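N-acetylneuraminic acid outer membrane channel protein NanC (PDB 2WJR) forms a monomeric beta-barrel channel in the outer membrane of Escherichia coli that lets N-acetylneuraminic acid enter the cell and has a weak anion selectivity. Local coordinates at residues N138-F143 / L172-T177; A1-G6 / G209-L214; R123-R128 / S151-Y156; H77-G82 / K110-Q115. The protein carries 1 engineered substitution. All coordinates share one frame; numbering follows the deposited sequence.

Contact 1: residues N138-F143 / L172-T177. With OCT (N-octane), chain F.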
# COMPACT_ATOMS: atom_id res chain seq x y z
N ASN A 138 6.36 -13.22 -18.85
CA ASN A 138 6.96 -13.13 -20.20
C ASN A 138 7.11 -11.66 -20.58
O ASN A 138 6.91 -10.77 -19.74
CB ASN A 138 6.15 -13.96 -21.22
CG ASN A 138 4.73 -13.44 -21.42
OD1 ASN A 138 4.43 -12.28 -21.18
ND2 ASN A 138 3.84 -14.31 -21.90
N SER A 139 7.49 -11.40 -21.83
CA SER A 139 7.73 -10.01 -22.23
C SER A 139 6.47 -9.17 -22.11
O SER A 139 6.57 -7.98 -21.92
CB SER A 139 8.33 -9.92 -23.65
OG SER A 139 7.55 -10.64 -24.59
N ASP A 140 5.28 -9.77 -22.18
CA ASP A 140 4.05 -9.00 -22.15
C ASP A 140 3.51 -8.76 -20.74
O ASP A 140 2.89 -7.73 -20.49
CB ASP A 140 2.95 -9.71 -22.95
CG ASP A 140 3.18 -9.65 -24.46
OD1 ASP A 140 3.77 -8.65 -24.96
OD2 ASP A 140 2.74 -10.61 -25.14
N PHE A 141 3.72 -9.71 -19.83
CA PHE A 141 2.97 -9.73 -18.55
C PHE A 141 3.83 -9.92 -17.32
O PHE A 141 4.75 -10.74 -17.31
CB PHE A 141 1.91 -10.85 -18.57
CG PHE A 141 0.81 -10.64 -19.56
CD1 PHE A 141 0.75 -11.42 -20.72
CD2 PHE A 141 -0.16 -9.69 -19.35
CE1 PHE A 141 -0.27 -11.22 -21.65
CE2 PHE A 141 -1.20 -9.50 -20.29
CZ PHE A 141 -1.25 -10.26 -21.43
N THR A 142 3.48 -9.19 -16.27
CA THR A 142 4.08 -9.37 -14.95
C THR A 142 2.93 -9.52 -13.97
O THR A 142 1.94 -8.79 -14.05
CB THR A 142 4.94 -8.15 -14.58
OG1 THR A 142 6.10 -8.12 -15.43
CG2 THR A 142 5.39 -8.19 -13.10
N PHE A 143 3.04 -10.51 -13.10
CA PHE A 143 2.08 -10.74 -12.03
C PHE A 143 2.72 -10.35 -10.72
O PHE A 143 3.85 -10.78 -10.41
CB PHE A 143 1.64 -12.20 -12.00
CG PHE A 143 0.88 -12.57 -10.75
CD1 PHE A 143 -0.48 -12.32 -10.67
CD2 PHE A 143 1.54 -13.13 -9.65
CE1 PHE A 143 -1.18 -12.64 -9.50
CE2 PHE A 143 0.85 -13.45 -8.48
CZ PHE A 143 -0.51 -13.21 -8.41
N LEU A 172 -2.01 -7.55 -12.38
CA LEU A 172 -1.52 -8.04 -13.68
C LEU A 172 -1.14 -6.83 -14.49
O LEU A 172 -2.00 -5.99 -14.82
CB LEU A 172 -2.58 -8.86 -14.42
CG LEU A 172 -2.14 -9.47 -15.77
CD1 LEU A 172 -1.02 -10.48 -15.58
CD2 LEU A 172 -3.32 -10.12 -16.49
N GLN A 173 0.14 -6.72 -14.80
CA GLN A 173 0.67 -5.62 -15.59
C GLN A 173 0.90 -6.13 -17.01
O GLN A 173 1.40 -7.24 -17.21
CB GLN A 173 2.02 -5.14 -15.04
CG GLN A 173 2.02 -4.54 -13.65
CD GLN A 173 3.44 -4.39 -13.10
OE1 GLN A 173 4.42 -4.68 -13.78
NE2 GLN A 173 3.54 -3.93 -11.85
N TYR A 174 0.53 -5.30 -17.97
CA TYR A 174 0.72 -5.58 -19.38
C TYR A 174 1.77 -4.59 -19.89
O TYR A 174 1.54 -3.41 -19.86
CB TYR A 174 -0.60 -5.43 -20.13
CG TYR A 174 -0.46 -5.46 -21.63
CD1 TYR A 174 0.25 -6.48 -22.26
CD2 TYR A 174 -1.02 -4.47 -22.42
CE1 TYR A 174 0.38 -6.51 -23.66
CE2 TYR A 174 -0.90 -4.49 -23.81
CZ TYR A 174 -0.20 -5.51 -24.41
OH TYR A 174 -0.06 -5.54 -25.78
N HIS A 175 2.92 -5.09 -20.33
CA HIS A 175 3.98 -4.22 -20.83
C HIS A 175 3.72 -3.89 -22.31
O HIS A 175 4.35 -4.43 -23.22
CB HIS A 175 5.36 -4.86 -20.63
CG HIS A 175 5.63 -5.23 -19.20
ND1 HIS A 175 5.66 -4.29 -18.19
CD2 HIS A 175 5.83 -6.42 -18.61
CE1 HIS A 175 5.91 -4.90 -17.04
NE2 HIS A 175 6.01 -6.19 -17.27
N MET A 176 2.77 -3.00 -22.53
CA MET A 176 2.36 -2.58 -23.86
C MET A 176 3.57 -1.96 -24.55
O MET A 176 3.92 -2.34 -25.66
CB MET A 176 1.23 -1.56 -23.75
CG MET A 176 0.53 -1.20 -25.06
SD MET A 176 -0.75 0.02 -24.71
CE MET A 176 0.29 1.48 -24.51
N THR A 177 4.20 -1.03 -23.84
CA THR A 177 5.41 -0.33 -24.26
C THR A 177 6.46 -0.52 -23.16
O THR A 177 6.12 -0.84 -22.03
CB THR A 177 5.08 1.16 -24.37
OG1 THR A 177 4.46 1.43 -25.64
CG2 THR A 177 6.29 1.99 -24.23
C1 OCT F . 0.35 -15.80 -11.97
C2 OCT F . 1.16 -16.96 -11.41
C3 OCT F . 1.88 -17.74 -12.52
C4 OCT F . 0.92 -18.29 -13.59
C5 OCT F . 1.35 -17.94 -15.02
C6 OCT F . 1.76 -19.18 -15.82
C7 OCT F . 1.07 -19.20 -17.19
C8 OCT F . 1.58 -18.08 -18.10
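Phe-141 lays its ring obliquely beside that of Tyr-174, with the planes 37° apart and Phe-141 CE2 3.9 Å from Tyr-174 CD1. Its CD2 meets a second neighbour, the CD1 methyl of Leu-172, so the three side chains make an apolar patch on one face of the two strands. Phe-143 belongs to the same face, and its ring takes the end carbon C1 of an n-octane over one side, 3.5 Å from its CG.

The other face is polar. Thr-142 OG1, set beside its own backbone N (chi1 -69°), is hydrogen-bonded to His-175 NE2 (2.7 Å), lying in the imidazole plane at the ring edge. The same hydroxyl is hydrogen-bonded to His-136 ND1, so a threonine links two histidines. Gln-173 runs alongside, with Gln-173 OE1 3.6 Å from Thr-142 CB.

Backbone bonds hold this antiparallel pairing: Thr-142 and Gln-173 exchange two, and His-175 N gives a short one to Asp-140 O (2.6 Å). In the periplasmic turn before the strand, Asn-138 OD1 accepts from Asp-140 N, an Asx turn, and from Phe-141 N, an Asx motif.

The split in chemistry, aromatic and leucine side chains on the octane-bearing face and hydrogen-bonding groups on the other, is consistent with a barrel wall that offers one face to lipid and the other to the channel.

Contact 2: residues A1-G6 / G209-L214. Engineered in segment 1-6: Ala-1 (natural residue Thr).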
# COMPACT_ATOMS: atom_id res chain seq x y z
N ALA A 1 8.45 7.85 -12.62
CA ALA A 1 7.27 7.18 -13.21
C ALA A 1 6.03 7.83 -12.66
O ALA A 1 6.04 8.33 -11.53
CB ALA A 1 7.28 5.68 -12.89
N LEU A 2 4.99 7.88 -13.48
CA LEU A 2 3.72 8.44 -13.09
C LEU A 2 2.73 7.31 -13.15
O LEU A 2 2.67 6.61 -14.13
CB LEU A 2 3.32 9.54 -14.07
CG LEU A 2 1.92 10.14 -14.01
CD1 LEU A 2 1.68 10.90 -12.73
CD2 LEU A 2 1.72 11.08 -15.21
N ASP A 3 1.96 7.14 -12.08
CA ASP A 3 0.96 6.09 -12.03
C ASP A 3 -0.40 6.74 -11.77
O ASP A 3 -0.52 7.61 -10.90
CB ASP A 3 1.30 5.09 -10.92
CG ASP A 3 0.50 3.80 -11.01
OD1 ASP A 3 -0.71 3.79 -10.71
OD2 ASP A 3 1.11 2.77 -11.34
N VAL A 4 -1.40 6.32 -12.53
CA VAL A 4 -2.78 6.79 -12.39
C VAL A 4 -3.65 5.55 -12.21
O VAL A 4 -3.52 4.60 -12.96
CB VAL A 4 -3.25 7.57 -13.65
CG1 VAL A 4 -4.68 8.05 -13.46
CG2 VAL A 4 -2.32 8.76 -13.93
N ARG A 5 -4.49 5.54 -11.19
CA ARG A 5 -5.25 4.33 -10.88
C ARG A 5 -6.64 4.69 -10.43
O ARG A 5 -6.81 5.59 -9.64
CB ARG A 5 -4.56 3.51 -9.77
CG ARG A 5 -5.13 2.12 -9.58
CD ARG A 5 -4.51 1.41 -8.39
NE ARG A 5 -4.86 2.07 -7.15
CZ ARG A 5 -4.29 1.84 -5.97
NH1 ARG A 5 -3.34 0.94 -5.85
NH2 ARG A 5 -4.69 2.51 -4.91
N GLY A 6 -7.61 3.97 -10.96
CA GLY A 6 -9.01 4.11 -10.52
C GLY A 6 -9.46 2.81 -9.89
O GLY A 6 -9.09 1.75 -10.37
N GLY A 209 -5.38 0.66 -13.88
CA GLY A 209 -4.42 1.74 -13.91
C GLY A 209 -3.39 1.60 -15.01
O GLY A 209 -3.40 0.65 -15.79
N VAL A 210 -2.50 2.58 -15.06
CA VAL A 210 -1.40 2.57 -16.03
C VAL A 210 -0.24 3.35 -15.45
O VAL A 210 -0.41 4.39 -14.81
CB VAL A 210 -1.84 3.15 -17.41
CG1 VAL A 210 -2.48 4.49 -17.23
CG2 VAL A 210 -0.65 3.22 -18.38
N SER A 211 0.95 2.82 -15.67
CA SER A 211 2.17 3.45 -15.23
C SER A 211 2.96 3.88 -16.46
O SER A 211 3.11 3.11 -17.39
CB SER A 211 3.01 2.48 -14.40
OG SER A 211 4.18 3.14 -13.96
N PHE A 212 3.48 5.10 -16.41
CA PHE A 212 4.27 5.70 -17.49
C PHE A 212 5.69 5.98 -17.03
O PHE A 212 5.88 6.75 -16.09
CB PHE A 212 3.66 7.03 -17.89
CG PHE A 212 2.25 6.93 -18.39
CD1 PHE A 212 1.18 7.24 -17.55
CD2 PHE A 212 1.99 6.57 -19.70
CE1 PHE A 212 -0.13 7.19 -18.03
CE2 PHE A 212 0.68 6.52 -20.19
CZ PHE A 212 -0.38 6.82 -19.35
N LYS A 213 6.67 5.37 -17.70
CA LYS A 213 8.09 5.67 -17.46
C LYS A 213 8.52 6.86 -18.28
O LYS A 213 7.85 7.22 -19.25
CB LYS A 213 8.98 4.51 -17.86
CG LYS A 213 8.77 3.22 -17.14
CD LYS A 213 9.79 2.20 -17.60
CE LYS A 213 9.42 0.80 -17.15
NZ LYS A 213 9.29 0.73 -15.67
N LEU A 214 9.65 7.46 -17.91
CA LEU A 214 10.19 8.57 -18.70
C LEU A 214 10.77 8.05 -20.04
O LEU A 214 11.16 6.88 -20.20
CB LEU A 214 11.22 9.39 -17.90
CG LEU A 214 11.27 10.89 -18.28
CD1 LEU A 214 11.64 11.81 -17.10
CD2 LEU A 214 12.19 11.13 -19.46
OXT LEU A 214 10.80 8.80 -21.02
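This is the seam that closes the beta-barrel: strand 2-9, at the start of the chain, pairs antiparallel with strand 198-212, at its end. The axes of the two short strand segments run 4.7 Å apart at 173°, and four backbone hydrogen bonds join them. Leu-2 and Phe-212 exchange two, with Phe-212 N to Leu-2 O at 2.9 Å, and Val-4 and Val-210 exchange the other two, with Val-4 N to Val-210 O at 3.1 Å.

Side chains add contacts on the face of Asp-3, Arg-5 and Ser-211. Asp-3 swings CG anti to its own N (chi1 -166°), which carries OD2 over to Ser-211 CB at 3.6 Å, while OD1 takes a hydrogen bond from outside, from the hydroxyl of Tyr-183. Next to them the backbones close to a CA-CA distance of 4.1 Å between Arg-5 and Gly-209, where a beta carbon on the glycine would run into Val-4 O. The face of Leu-2, Val-4, Val-210 and Phe-212 is apolar, with Val-210 CG2 3.7 Å above the Phe-212 ring plane, offset toward the rim. Ala-1, an engineered residue, brings its CB to 3.7 Å from Phe-212 O.

Arg-5 lies near Arg-18 and Arg-207, with Glu-185 as a weak, long-range partner; the positive groups are consistent with weak anion selectivity. The seam is flanked by strand 14-24, on which Leu-2 and Val-4 rest, and by strand 180-188, where Val-210 and Phe-212 meet Ile-180.

Contact 3: residues R123-R128 / S151-Y156. With PO4 (phosphate ion), chain D.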
# COMPACT_ATOMS: atom_id res chain seq x y z
N ARG A 123 -3.61 6.76 21.24
CA ARG A 123 -2.98 6.87 19.93
C ARG A 123 -3.14 5.55 19.19
O ARG A 123 -2.74 4.49 19.68
CB ARG A 123 -1.51 7.19 20.15
CG ARG A 123 -0.95 8.21 19.24
CD ARG A 123 0.52 8.46 19.54
NE ARG A 123 0.71 9.47 20.57
CZ ARG A 123 0.59 10.79 20.37
NH1 ARG A 123 0.26 11.27 19.19
NH2 ARG A 123 0.79 11.62 21.39
N ASP A 124 -3.69 5.63 18.00
CA ASP A 124 -4.05 4.46 17.24
C ASP A 124 -2.86 4.09 16.35
O ASP A 124 -2.88 4.28 15.15
CB ASP A 124 -5.31 4.68 16.42
CG ASP A 124 -5.62 3.52 15.51
OD1 ASP A 124 -5.43 2.36 15.94
OD2 ASP A 124 -6.05 3.76 14.37
N ASN A 125 -1.86 3.53 17.00
CA ASN A 125 -0.63 3.13 16.33
C ASN A 125 -0.78 1.70 15.84
O ASN A 125 -1.53 0.89 16.41
CB ASN A 125 0.55 3.25 17.26
CG ASN A 125 0.69 4.63 17.84
OD1 ASN A 125 0.41 5.63 17.17
ND2 ASN A 125 1.13 4.70 19.11
N VAL A 126 -0.06 1.38 14.76
CA VAL A 126 -0.28 0.14 14.07
C VAL A 126 1.04 -0.56 13.69
O VAL A 126 2.00 0.09 13.26
CB VAL A 126 -1.09 0.38 12.80
CG1 VAL A 126 -1.06 -0.88 11.91
CG2 VAL A 126 -2.54 0.78 13.15
N HIS A 127 1.07 -1.87 13.87
CA HIS A 127 2.18 -2.72 13.40
C HIS A 127 1.76 -3.31 12.09
O HIS A 127 0.73 -3.98 12.02
CB HIS A 127 2.42 -3.87 14.36
CG HIS A 127 2.89 -3.46 15.72
ND1 HIS A 127 4.14 -2.95 15.96
CD2 HIS A 127 2.27 -3.52 16.92
CE1 HIS A 127 4.27 -2.68 17.24
NE2 HIS A 127 3.15 -3.02 17.85
N ARG A 128 2.54 -3.09 11.03
CA ARG A 128 2.15 -3.52 9.70
C ARG A 128 3.26 -4.32 8.97
O ARG A 128 4.42 -3.89 8.93
CB ARG A 128 1.71 -2.34 8.84
CG ARG A 128 1.40 -2.73 7.41
CD ARG A 128 0.97 -1.57 6.57
NE ARG A 128 0.81 -2.00 5.17
CZ ARG A 128 -0.15 -1.60 4.32
NH1 ARG A 128 -1.10 -0.75 4.70
NH2 ARG A 128 -0.15 -2.10 3.09
N SER A 151 -1.98 -4.93 12.72
CA SER A 151 -2.62 -5.09 14.04
C SER A 151 -2.46 -3.84 14.86
O SER A 151 -1.51 -3.07 14.69
CB SER A 151 -1.99 -6.27 14.79
OG SER A 151 -0.64 -6.00 15.06
N LYS A 152 -3.41 -3.62 15.76
CA LYS A 152 -3.43 -2.46 16.61
C LYS A 152 -2.53 -2.61 17.80
O LYS A 152 -2.52 -3.66 18.45
CB LYS A 152 -4.86 -2.20 17.12
CG LYS A 152 -5.90 -2.07 16.05
CD LYS A 152 -5.67 -0.86 15.20
CE LYS A 152 -6.89 -0.40 14.45
NZ LYS A 152 -6.63 0.85 13.74
N GLN A 153 -1.79 -1.56 18.11
CA GLN A 153 -0.98 -1.57 19.31
C GLN A 153 -1.87 -1.28 20.55
O GLN A 153 -1.66 -1.85 21.62
CB GLN A 153 0.13 -0.53 19.20
CG GLN A 153 0.98 -0.35 20.43
CD GLN A 153 2.18 0.54 20.16
OE1 GLN A 153 2.04 1.66 19.65
NE2 GLN A 153 3.37 0.05 20.49
N ASN A 154 -2.84 -0.40 20.38
CA ASN A 154 -3.64 0.12 21.52
C ASN A 154 -5.11 -0.31 21.39
O ASN A 154 -5.44 -1.16 20.58
CB ASN A 154 -3.47 1.64 21.60
CG ASN A 154 -2.09 2.03 22.04
OD1 ASN A 154 -1.51 1.39 22.91
ND2 ASN A 154 -1.54 3.10 21.44
N ASP A 155 -6.00 0.29 22.19
CA ASP A 155 -7.37 -0.23 22.30
C ASP A 155 -8.29 0.31 21.21
O ASP A 155 -9.21 1.07 21.47
CB ASP A 155 -7.93 0.07 23.70
CG ASP A 155 -9.29 -0.54 23.94
OD1 ASP A 155 -9.67 -1.50 23.21
OD2 ASP A 155 -10.00 -0.05 24.87
N TYR A 156 -8.01 -0.11 19.97
CA TYR A 156 -8.78 0.27 18.81
C TYR A 156 -9.11 -0.95 17.99
O TYR A 156 -8.59 -2.03 18.24
CB TYR A 156 -7.98 1.22 17.93
CG TYR A 156 -7.64 2.53 18.59
CD1 TYR A 156 -8.50 3.61 18.51
CD2 TYR A 156 -6.46 2.69 19.27
CE1 TYR A 156 -8.20 4.82 19.12
CE2 TYR A 156 -6.13 3.88 19.86
CZ TYR A 156 -7.02 4.94 19.79
OH TYR A 156 -6.67 6.12 20.36
P PO4 D . -0.65 8.18 24.08
O1 PO4 D . -0.02 8.42 25.43
O2 PO4 D . 0.41 8.43 23.04
O3 PO4 D . -1.13 6.74 23.99
O4 PO4 D . -1.83 9.12 23.91
O HOH W 1 -3.78 1.07 17.84
O HOH W 2 3.06 -3.11 20.63
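Backbone hydrogen bonds tie His-127 to Ser-151 in both directions and Gln-153 N to Asn-125 O (3.0 Å).

Charge comes next. Lys-152, bent at chi2 (-66°), brings NZ to 2.9 Å from Asp-124 OD1 on the syn lone pair, and Asp-124 OD2 has a second salt bridge, to Lys-110. Arg-123 NE is hydrogen-bonded at the guanidinium edge to O2 of a phosphate (2.7 Å) that probably comes from the crystallisation liquor.

Amides form a third group. Asn-125 ND2 gives a bond to Gln-153 OE1 (3.2 Å), an oxygen that Tyr-107 OH also shares, while Asn-125 OD1 accepts from Lys-110 N. Asn-154 ND2 points at Arg-123 O in the plane of both groups, though the modelled length is doubtfully short. Two waters bridge as well: one gives bonds to Asp-124 OD1 and Asn-125 O and accepts from Asn-154 N, the other joins Gln-153 NE2 to His-127 NE2, whose ring binds Tyr-105 OH through ND1.

The last kind is CH-pi: Asp-124 CB sits over the centre of the Tyr-156 ring, 3.5 Å from its centroid, while the ring's hydroxyl is hydrogen-bonded to Gln-114 O. A serine in place of Tyr-156 would probably leave the Asp-124 methylene without its platform and deprive Gln-114 O of the phenol's hydrogen bond.

This network sits where the hairpin of strands 126-136 and 141-152 runs into the extracellular loops of the porin barrel.

Contact 4: residues H77-G82 / K110-Q115. With PO4 (phosphate ion), chain D.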
# COMPACT_ATOMS: atom_id res chain seq x y z
N HIS A 77 1.96 9.93 6.07
CA HIS A 77 0.60 9.93 5.57
C HIS A 77 -0.11 11.19 6.14
O HIS A 77 -0.13 11.39 7.34
CB HIS A 77 -0.07 8.62 6.01
CG HIS A 77 -1.52 8.51 5.69
ND1 HIS A 77 -2.50 9.20 6.38
CD2 HIS A 77 -2.19 7.71 4.81
CE1 HIS A 77 -3.68 8.89 5.89
NE2 HIS A 77 -3.53 7.99 4.94
N PHE A 78 -0.65 12.02 5.25
CA PHE A 78 -1.34 13.27 5.62
C PHE A 78 -2.80 13.10 5.33
O PHE A 78 -3.16 12.72 4.23
CB PHE A 78 -0.80 14.49 4.82
CG PHE A 78 0.68 14.70 4.97
CD1 PHE A 78 1.20 15.27 6.12
CD2 PHE A 78 1.56 14.30 3.97
CE1 PHE A 78 2.58 15.45 6.27
CE2 PHE A 78 2.92 14.48 4.11
CZ PHE A 78 3.43 15.05 5.27
N SER A 79 -3.64 13.38 6.33
CA SER A 79 -5.10 13.39 6.15
C SER A 79 -5.70 14.56 6.93
O SER A 79 -4.97 15.30 7.58
CB SER A 79 -5.71 12.08 6.64
OG SER A 79 -5.57 11.93 8.05
N SER A 80 -7.01 14.71 6.88
CA SER A 80 -7.71 15.76 7.64
C SER A 80 -7.60 15.55 9.16
O SER A 80 -7.65 16.51 9.92
CB SER A 80 -9.18 15.83 7.23
OG SER A 80 -9.85 14.66 7.65
N ASN A 81 -7.41 14.30 9.60
CA ASN A 81 -7.13 14.04 11.02
C ASN A 81 -5.74 14.48 11.43
O ASN A 81 -5.51 14.76 12.59
CB ASN A 81 -7.31 12.55 11.36
CG ASN A 81 -8.74 12.09 11.28
OD1 ASN A 81 -9.65 12.82 11.64
ND2 ASN A 81 -8.96 10.87 10.82
N GLY A 82 -4.80 14.53 10.48
CA GLY A 82 -3.41 14.92 10.78
C GLY A 82 -2.35 14.04 10.11
O GLY A 82 -2.58 13.47 9.04
N LYS A 110 0.63 7.57 14.88
CA LYS A 110 -0.19 8.76 14.63
C LYS A 110 0.24 9.92 15.52
O LYS A 110 0.37 9.78 16.73
CB LYS A 110 -1.67 8.48 14.85
CG LYS A 110 -2.32 7.75 13.72
CD LYS A 110 -3.74 7.37 14.05
CE LYS A 110 -4.41 6.64 12.91
NZ LYS A 110 -5.83 6.28 13.19
N ALA A 111 0.47 11.07 14.89
CA ALA A 111 0.89 12.28 15.58
C ALA A 111 -0.30 12.99 16.22
O ALA A 111 -0.16 14.10 16.73
CB ALA A 111 1.61 13.22 14.61
N TYR A 112 -1.46 12.36 16.20
CA TYR A 112 -2.67 12.92 16.77
C TYR A 112 -3.39 11.84 17.57
O TYR A 112 -3.30 10.65 17.24
CB TYR A 112 -3.58 13.46 15.68
CG TYR A 112 -3.91 12.47 14.58
CD1 TYR A 112 -3.02 12.23 13.53
CD2 TYR A 112 -5.12 11.79 14.57
CE1 TYR A 112 -3.33 11.33 12.51
CE2 TYR A 112 -5.44 10.89 13.58
CZ TYR A 112 -4.55 10.67 12.55
OH TYR A 112 -4.90 9.77 11.58
N ARG A 113 -4.09 12.27 18.61
CA ARG A 113 -4.78 11.35 19.52
C ARG A 113 -6.26 11.22 19.17
O ARG A 113 -6.87 12.15 18.64
CB ARG A 113 -4.57 11.79 20.96
CG ARG A 113 -3.11 11.78 21.35
CD ARG A 113 -2.84 12.42 22.68
NE ARG A 113 -3.26 11.59 23.80
CZ ARG A 113 -4.06 11.97 24.80
NH1 ARG A 113 -4.58 13.20 24.84
NH2 ARG A 113 -4.35 11.12 25.78
N GLN A 114 -6.81 10.03 19.38
CA GLN A 114 -8.18 9.74 18.99
C GLN A 114 -8.84 8.93 20.08
O GLN A 114 -8.18 8.16 20.79
CB GLN A 114 -8.25 8.94 17.68
CG GLN A 114 -7.88 9.71 16.42
CD GLN A 114 -7.70 8.81 15.22
OE1 GLN A 114 -6.84 7.91 15.21
NE2 GLN A 114 -8.49 9.05 14.19
N GLN A 115 -10.16 9.07 20.16
CA GLN A 115 -10.93 8.31 21.13
C GLN A 115 -10.84 6.81 20.85
O GLN A 115 -11.16 6.32 19.75
CB GLN A 115 -12.40 8.76 21.14
CG GLN A 115 -13.15 8.08 22.28
CD GLN A 115 -14.66 8.32 22.26
OE1 GLN A 115 -15.26 8.50 23.32
NE2 GLN A 115 -15.27 8.25 21.09
P PO4 D . -0.65 8.18 24.08
O1 PO4 D . -0.02 8.42 25.43
O2 PO4 D . 0.41 8.43 23.04
O3 PO4 D . -1.13 6.74 23.99
O4 PO4 D . -1.83 9.12 23.91
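Ser-79 begins the tight turn of an extracellular barrel hairpin, where strand 68-79 hands over to strand 82-94, and its OG stands 4.2 Å from Tyr-112 OH in the loop after strand 99-110. Ser-79 and Gly-82 exchange backbone hydrogen bonds across the turn, closing it over two residues.

Asn-81, the second of these, makes the main approach. Its CB reaches 3.3 Å from Tyr-112 CE2, and its carbonyl O rests over the same ring 3.4 Å from CG, offset from the centre. Tyr-112 meets it because CG lies between the backbone N and the carbonyl carbon (chi1 53°), a less common choice that turns the phenol toward the hairpin; the Asn-81 side-chain amide and the Tyr-112 ring are 38° apart. Lys-110 CB lies against the opposite face.

Gly-82 follows, with backbone angles (phi 136°) that suit glycine. Its N also lies over the ring, and a beta carbon here would strike Tyr-112 CD1, so the absence of a side chain lets the aromatic come close.

No hydrogen bond crosses between the segments, so the ring carries the contact. Replacing Tyr-112 by an alanine would probably open a gap over Asn-81 and Gly-82 and remove the main link between hairpin and loop.

Beyond the ring, Lys-110 NZ, also salt-bridged to Asp-124, gives a hydrogen bond to Gln-114 OE1 (2.8 Å), and Arg-113 NE is hydrogen-bonded to phosphate O4 at 2.9 Å.

All four contacts belong to one antiparallel barrel. Contact 2 joins the two ends of the chain, so the other three lie between its segments in sequence. Contact 4 closes first; contacts 3 and 1 then interleave, because both use strand 141-152, one at each end. Their centres are about 37 Å apart, on opposite sides of the chain's centre: contact 1 at the periplasmic end, contact 3 at the extracellular end. Contacts 3 and 4, with centres about 13 Å apart, touch through the Lys-110 to Asp-124 salt bridge and form one part of the extracellular end. Contact 2 lies about 14 Å from contact 1, centre to centre. Together they mark the closure and both mouths of the channel.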